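Local atomic coordinates of MS5a (Brassica napus, PDB entry 6L77), a protein that is related to meiosis, has cystatin-like folds and has been linked to non-canonical enhancement of papain, its molecular role remaining uncertain. Residues 75-87 / 215-227. Numbering follows the deposited sequence.
Sequences QRSLGQIDFTCYI and TTHCVCLLGESQL
L221 lies alongside F83 on one face of the sheet: its CB sits over the ring, 4.2 Å from the centroid, as a CH-pi contact, while CD1 reaches ring atom CZ of F83 at 3.5 Å. With CG of F83 placed between its backbone N and carbonyl carbon (chi1 65°), the ring end swings toward L221. CG2 of I81 touches CB of L221 (3.6 Å), the two side chains crossing at a slant, and I81 also packs on helix 138-150. On the other face, NH1 and NH2 of R76 both hydrogen-bond to OG1 of T84, which lies close to the guanidinium plane and is also hydrogen-bonded to the backbone O of F102. NE of R76 forms a salt bridge with OD1 of D82 (2.8 Å), approaching from above the carboxylate plane, and NH2 comes within 3.5 Å of SG of C220. A leucine in place of R76 would probably leave the D82 carboxylate without its counter-charge and T84 without this double grip. Paired backbone bonds join F83 to L221 and C85 to V219; just before strand 82-87, NE2 of Q80 gives a bent hydrogen bond to O of G223 (2.9 Å). This antiparallel pairing joins N-terminal and C-terminal strands into one continuous cystatin-like sheet.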
loop_
_atom_site.group_PDB
_atom_site.type_symbol
_atom_site.label_atom_id
_atom_site.label_comp_id
_atom_site.label_asym_id
_atom_site.label_seq_id
_atom_site.Cartn_x
_atom_site.Cartn_y
_atom_site.Cartn_z
ATOM N N GLN A 75 -8.376 5.362 9.540
ATOM C CA GLN A 75 -6.967 5.380 9.901
ATOM C C GLN A 75 -6.836 5.182 11.401
ATOM O O GLN A 75 -7.546 5.828 12.178
ATOM C CB GLN A 75 -6.326 6.706 9.471
ATOM C CG GLN A 75 -4.919 6.964 9.987
ATOM C CD GLN A 75 -4.346 8.273 9.438
ATOM O OE1 GLN A 75 -3.563 8.271 8.489
ATOM N NE2 GLN A 75 -4.746 9.391 10.029
ATOM N N ARG A 76 -5.937 4.286 11.810
ATOM C CA ARG A 76 -5.803 3.946 13.219
ATOM C C ARG A 76 -4.444 4.295 13.803
ATOM O O ARG A 76 -4.248 4.112 15.007
ATOM C CB ARG A 76 -6.081 2.453 13.446
ATOM C CG ARG A 76 -7.517 2.045 13.176
ATOM C CD ARG A 76 -7.673 0.525 13.207
ATOM N NE ARG A 76 -7.027 -0.130 12.065
ATOM C CZ ARG A 76 -7.597 -0.273 10.874
ATOM N NH1 ARG A 76 -8.819 0.203 10.663
ATOM N NH2 ARG A 76 -6.949 -0.884 9.892
ATOM N N SER A 77 -3.494 4.766 12.999
ATOM C CA SER A 77 -2.213 5.189 13.547
ATOM C C SER A 77 -1.647 6.309 12.690
ATOM O O SER A 77 -1.941 6.407 11.496
ATOM C CB SER A 77 -1.204 4.031 13.630
ATOM O OG SER A 77 0.043 4.495 14.109
ATOM N N LEU A 78 -0.846 7.165 13.329
ATOM C CA LEU A 78 -0.082 8.201 12.644
ATOM C C LEU A 78 1.395 7.856 12.509
ATOM O O LEU A 78 2.117 8.580 11.823
ATOM C CB LEU A 78 -0.192 9.546 13.386
ATOM C CG LEU A 78 -1.454 10.406 13.335
ATOM C CD1 LEU A 78 -2.366 10.082 12.154
ATOM C CD2 LEU A 78 -2.194 10.307 14.652
ATOM N N GLY A 79 1.862 6.786 13.150
ATOM C CA GLY A 79 3.287 6.512 13.221
ATOM C C GLY A 79 3.718 5.234 12.537
ATOM O O GLY A 79 4.894 4.866 12.569
ATOM N N GLN A 80 2.763 4.543 11.927
ATOM C CA GLN A 80 3.020 3.326 11.173
ATOM C C GLN A 80 1.786 3.079 10.329
ATOM O O GLN A 80 0.726 3.662 10.577
ATOM C CB GLN A 80 3.290 2.129 12.093
ATOM C CG GLN A 80 2.022 1.588 12.717
ATOM C CD GLN A 80 2.271 0.496 13.723
ATOM O OE1 GLN A 80 2.410 0.760 14.916
ATOM N NE2 GLN A 80 2.320 -0.745 13.253
ATOM N N ILE A 81 1.927 2.207 9.328
ATOM C CA ILE A 81 0.771 1.854 8.506
ATOM C C ILE A 81 -0.256 1.115 9.359
ATOM O O ILE A 81 0.053 0.091 9.974
ATOM C CB ILE A 81 1.194 1.009 7.305
ATOM C CG1 ILE A 81 2.024 1.842 6.331
ATOM C CG2 ILE A 81 -0.041 0.468 6.606
ATOM C CD1 ILE A 81 2.405 1.076 5.071
ATOM N N ASP A 82 -1.488 1.632 9.400
ATOM C CA ASP A 82 -2.579 0.941 10.098
ATOM C C ASP A 82 -3.890 1.597 9.636
ATOM O O ASP A 82 -4.340 2.571 10.237
ATOM C CB ASP A 82 -2.406 1.025 11.605
ATOM C CG ASP A 82 -3.394 0.161 12.355
ATOM O OD1 ASP A 82 -4.271 -0.456 11.705
ATOM O OD2 ASP A 82 -3.285 0.091 13.598
ATOM N N PHE A 83 -4.478 1.066 8.561
ATOM C CA PHE A 83 -5.697 1.684 8.040
ATOM C C PHE A 83 -6.469 0.684 7.192
ATOM O O PHE A 83 -5.928 -0.333 6.764
ATOM C CB PHE A 83 -5.380 2.941 7.222
ATOM C CG PHE A 83 -4.583 2.674 5.957
ATOM C CD1 PHE A 83 -5.210 2.264 4.792
ATOM C CD2 PHE A 83 -3.211 2.865 5.941
ATOM C CE1 PHE A 83 -4.475 2.035 3.638
ATOM C CE2 PHE A 83 -2.473 2.638 4.794
ATOM C CZ PHE A 83 -3.105 2.221 3.648
ATOM N N THR A 84 -7.737 1.007 6.928
ATOM C CA THR A 84 -8.608 0.182 6.098
ATOM C C THR A 84 -9.267 1.046 5.034
ATOM O O THR A 84 -9.847 2.093 5.355
ATOM C CB THR A 84 -9.698 -0.501 6.943
ATOM O OG1 THR A 84 -9.089 -1.326 7.943
ATOM C CG2 THR A 84 -10.611 -1.370 6.054
ATOM N N CYS A 85 -9.194 0.601 3.774
ATOM C CA CYS A 85 -9.922 1.232 2.669
ATOM C C CYS A 85 -11.229 0.475 2.451
ATOM O O CYS A 85 -11.217 -0.701 2.068
ATOM C CB CYS A 85 -9.081 1.254 1.391
ATOM S SG CYS A 85 -9.954 1.965 -0.039
ATOM N N TYR A 86 -12.355 1.154 2.687
ATOM C CA TYR A 86 -13.682 0.539 2.655
ATOM C C TYR A 86 -14.434 0.775 1.355
ATOM O O TYR A 86 -15.235 -0.069 0.952
ATOM C CB TYR A 86 -14.552 1.080 3.800
ATOM C CG TYR A 86 -14.129 0.615 5.164
ATOM C CD1 TYR A 86 -14.517 -0.634 5.644
ATOM C CD2 TYR A 86 -13.356 1.428 5.989
ATOM C CE1 TYR A 86 -14.140 -1.071 6.907
ATOM C CE2 TYR A 86 -12.968 0.997 7.253
ATOM C CZ TYR A 86 -13.368 -0.253 7.706
ATOM O OH TYR A 86 -12.983 -0.679 8.960
ATOM N N ILE A 87 -14.222 1.918 0.726
ATOM C CA ILE A 87 -14.956 2.337 -0.465
ATOM C C ILE A 87 -13.930 2.855 -1.445
ATOM O O ILE A 87 -13.012 3.577 -1.050
ATOM C CB ILE A 87 -15.981 3.452 -0.143
ATOM C CG1 ILE A 87 -16.996 2.985 0.904
ATOM C CG2 ILE A 87 -16.652 3.974 -1.417
ATOM C CD1 ILE A 87 -18.164 2.215 0.340
ATOM N N THR A 215 -15.832 -11.005 1.276
ATOM C CA THR A 215 -17.018 -10.624 0.514
ATOM C C THR A 215 -16.979 -9.171 0.052
ATOM O O THR A 215 -17.224 -8.882 -1.125
ATOM C CB THR A 215 -18.276 -10.862 1.356
ATOM O OG1 THR A 215 -18.242 -12.192 1.894
ATOM C CG2 THR A 215 -19.531 -10.680 0.505
ATOM N N THR A 216 -16.691 -8.249 0.968
ATOM C CA THR A 216 -16.651 -6.825 0.659
ATOM C C THR A 216 -15.396 -6.424 -0.103
ATOM O O THR A 216 -15.396 -5.386 -0.777
ATOM C CB THR A 216 -16.710 -6.025 1.956
ATOM O OG1 THR A 216 -15.555 -6.352 2.736
ATOM C CG2 THR A 216 -17.952 -6.370 2.753
ATOM N N HIS A 217 -14.328 -7.211 0.016
ATOM C CA HIS A 217 -13.021 -6.881 -0.539
ATOM C C HIS A 217 -12.479 -5.579 0.043
ATOM O O HIS A 217 -11.683 -4.896 -0.601
ATOM C CB HIS A 217 -13.050 -6.802 -2.069
ATOM C CG HIS A 217 -13.576 -8.034 -2.733
ATOM N ND1 HIS A 217 -13.079 -9.292 -2.471
ATOM C CD2 HIS A 217 -14.545 -8.198 -3.662
ATOM C CE1 HIS A 217 -13.731 -10.181 -3.200
ATOM N NE2 HIS A 217 -14.624 -9.543 -3.932
ATOM N N CYS A 218 -12.914 -5.223 1.257
ATOM C CA CYS A 218 -12.273 -4.124 1.967
ATOM C C CYS A 218 -10.823 -4.505 2.238
ATOM O O CYS A 218 -10.511 -5.673 2.470
ATOM C CB CYS A 218 -13.019 -3.826 3.270
ATOM S SG CYS A 218 -14.731 -3.272 2.989
ATOM N N VAL A 219 -9.931 -3.524 2.178
ATOM C CA VAL A 219 -8.491 -3.770 2.220
ATOM C C VAL A 219 -7.944 -3.140 3.492
ATOM O O VAL A 219 -8.082 -1.926 3.692
ATOM C CB VAL A 219 -7.777 -3.202 0.988
ATOM C CG1 VAL A 219 -6.274 -3.314 1.153
ATOM C CG2 VAL A 219 -8.236 -3.948 -0.279
ATOM N N CYS A 220 -7.325 -3.956 4.343
ATOM C CA CYS A 220 -6.652 -3.486 5.545
ATOM C C CYS A 220 -5.145 -3.632 5.360
ATOM O O CYS A 220 -4.668 -4.685 4.919
ATOM C CB CYS A 220 -7.124 -4.269 6.769
ATOM S SG CYS A 220 -6.179 -3.878 8.239
ATOM N N LEU A 221 -4.406 -2.562 5.646
ATOM C CA LEU A 221 -2.949 -2.582 5.621
ATOM C C LEU A 221 -2.424 -2.363 7.032
ATOM O O LEU A 221 -2.839 -1.421 7.711
ATOM C CB LEU A 221 -2.372 -1.517 4.682
ATOM C CG LEU A 221 -2.676 -1.612 3.177
ATOM C CD1 LEU A 221 -1.714 -0.726 2.393
ATOM C CD2 LEU A 221 -2.586 -3.041 2.680
ATOM N N LEU A 222 -1.511 -3.229 7.462
ATOM C CA LEU A 222 -0.835 -3.088 8.744
ATOM C C LEU A 222 0.654 -3.244 8.492
ATOM O O LEU A 222 1.080 -4.244 7.913
ATOM C CB LEU A 222 -1.323 -4.130 9.749
ATOM C CG LEU A 222 -0.634 -4.043 11.106
ATOM C CD1 LEU A 222 -0.988 -2.731 11.778
ATOM C CD2 LEU A 222 -1.030 -5.224 11.993
ATOM N N GLY A 223 1.450 -2.273 8.930
ATOM C CA GLY A 223 2.854 -2.265 8.577
ATOM C C GLY A 223 3.733 -1.716 9.684
ATOM O O GLY A 223 3.287 -0.978 10.573
ATOM N N GLU A 224 5.011 -2.076 9.590
ATOM C CA GLU A 224 6.054 -1.587 10.479
ATOM C C GLU A 224 7.325 -1.375 9.671
ATOM O O GLU A 224 7.561 -2.062 8.675
ATOM C CB GLU A 224 6.323 -2.572 11.620
ATOM C CG GLU A 224 5.186 -2.651 12.623
ATOM C CD GLU A 224 5.464 -3.612 13.764
ATOM O OE1 GLU A 224 6.389 -4.452 13.640
ATOM O OE2 GLU A 224 4.749 -3.522 14.786
ATOM N N SER A 225 8.141 -0.418 10.109
ATOM C CA SER A 225 9.381 -0.075 9.432
ATOM C C SER A 225 10.570 -0.237 10.366
ATOM O O SER A 225 10.443 -0.123 11.590
ATOM C CB SER A 225 9.347 1.362 8.906
ATOM O OG SER A 225 8.459 1.461 7.814
ATOM N N GLN A 226 11.732 -0.490 9.770
ATOM C CA GLN A 226 12.962 -0.648 10.528
ATOM C C GLN A 226 14.129 -0.175 9.671
ATOM O O GLN A 226 14.037 -0.122 8.444
ATOM C CB GLN A 226 13.156 -2.103 10.970
ATOM C CG GLN A 226 13.259 -3.072 9.799
ATOM C CD GLN A 226 13.320 -4.523 10.231
ATOM O OE1 GLN A 226 14.394 -5.125 10.265
ATOM N NE2 GLN A 226 12.162 -5.100 10.547
ATOM N N LEU A 227 15.225 0.189 10.328
ATOM C CA LEU A 227 16.453 0.547 9.634
ATOM C C LEU A 227 17.402 -0.647 9.598
ATOM O O LEU A 227 17.429 -1.468 10.519
ATOM C CB LEU A 227 17.150 1.734 10.307
ATOM C CG LEU A 227 16.420 3.077 10.331
ATOM C CD1 LEU A 227 17.298 4.132 10.966
ATOM C CD2 LEU A 227 16.024 3.488 8.934
#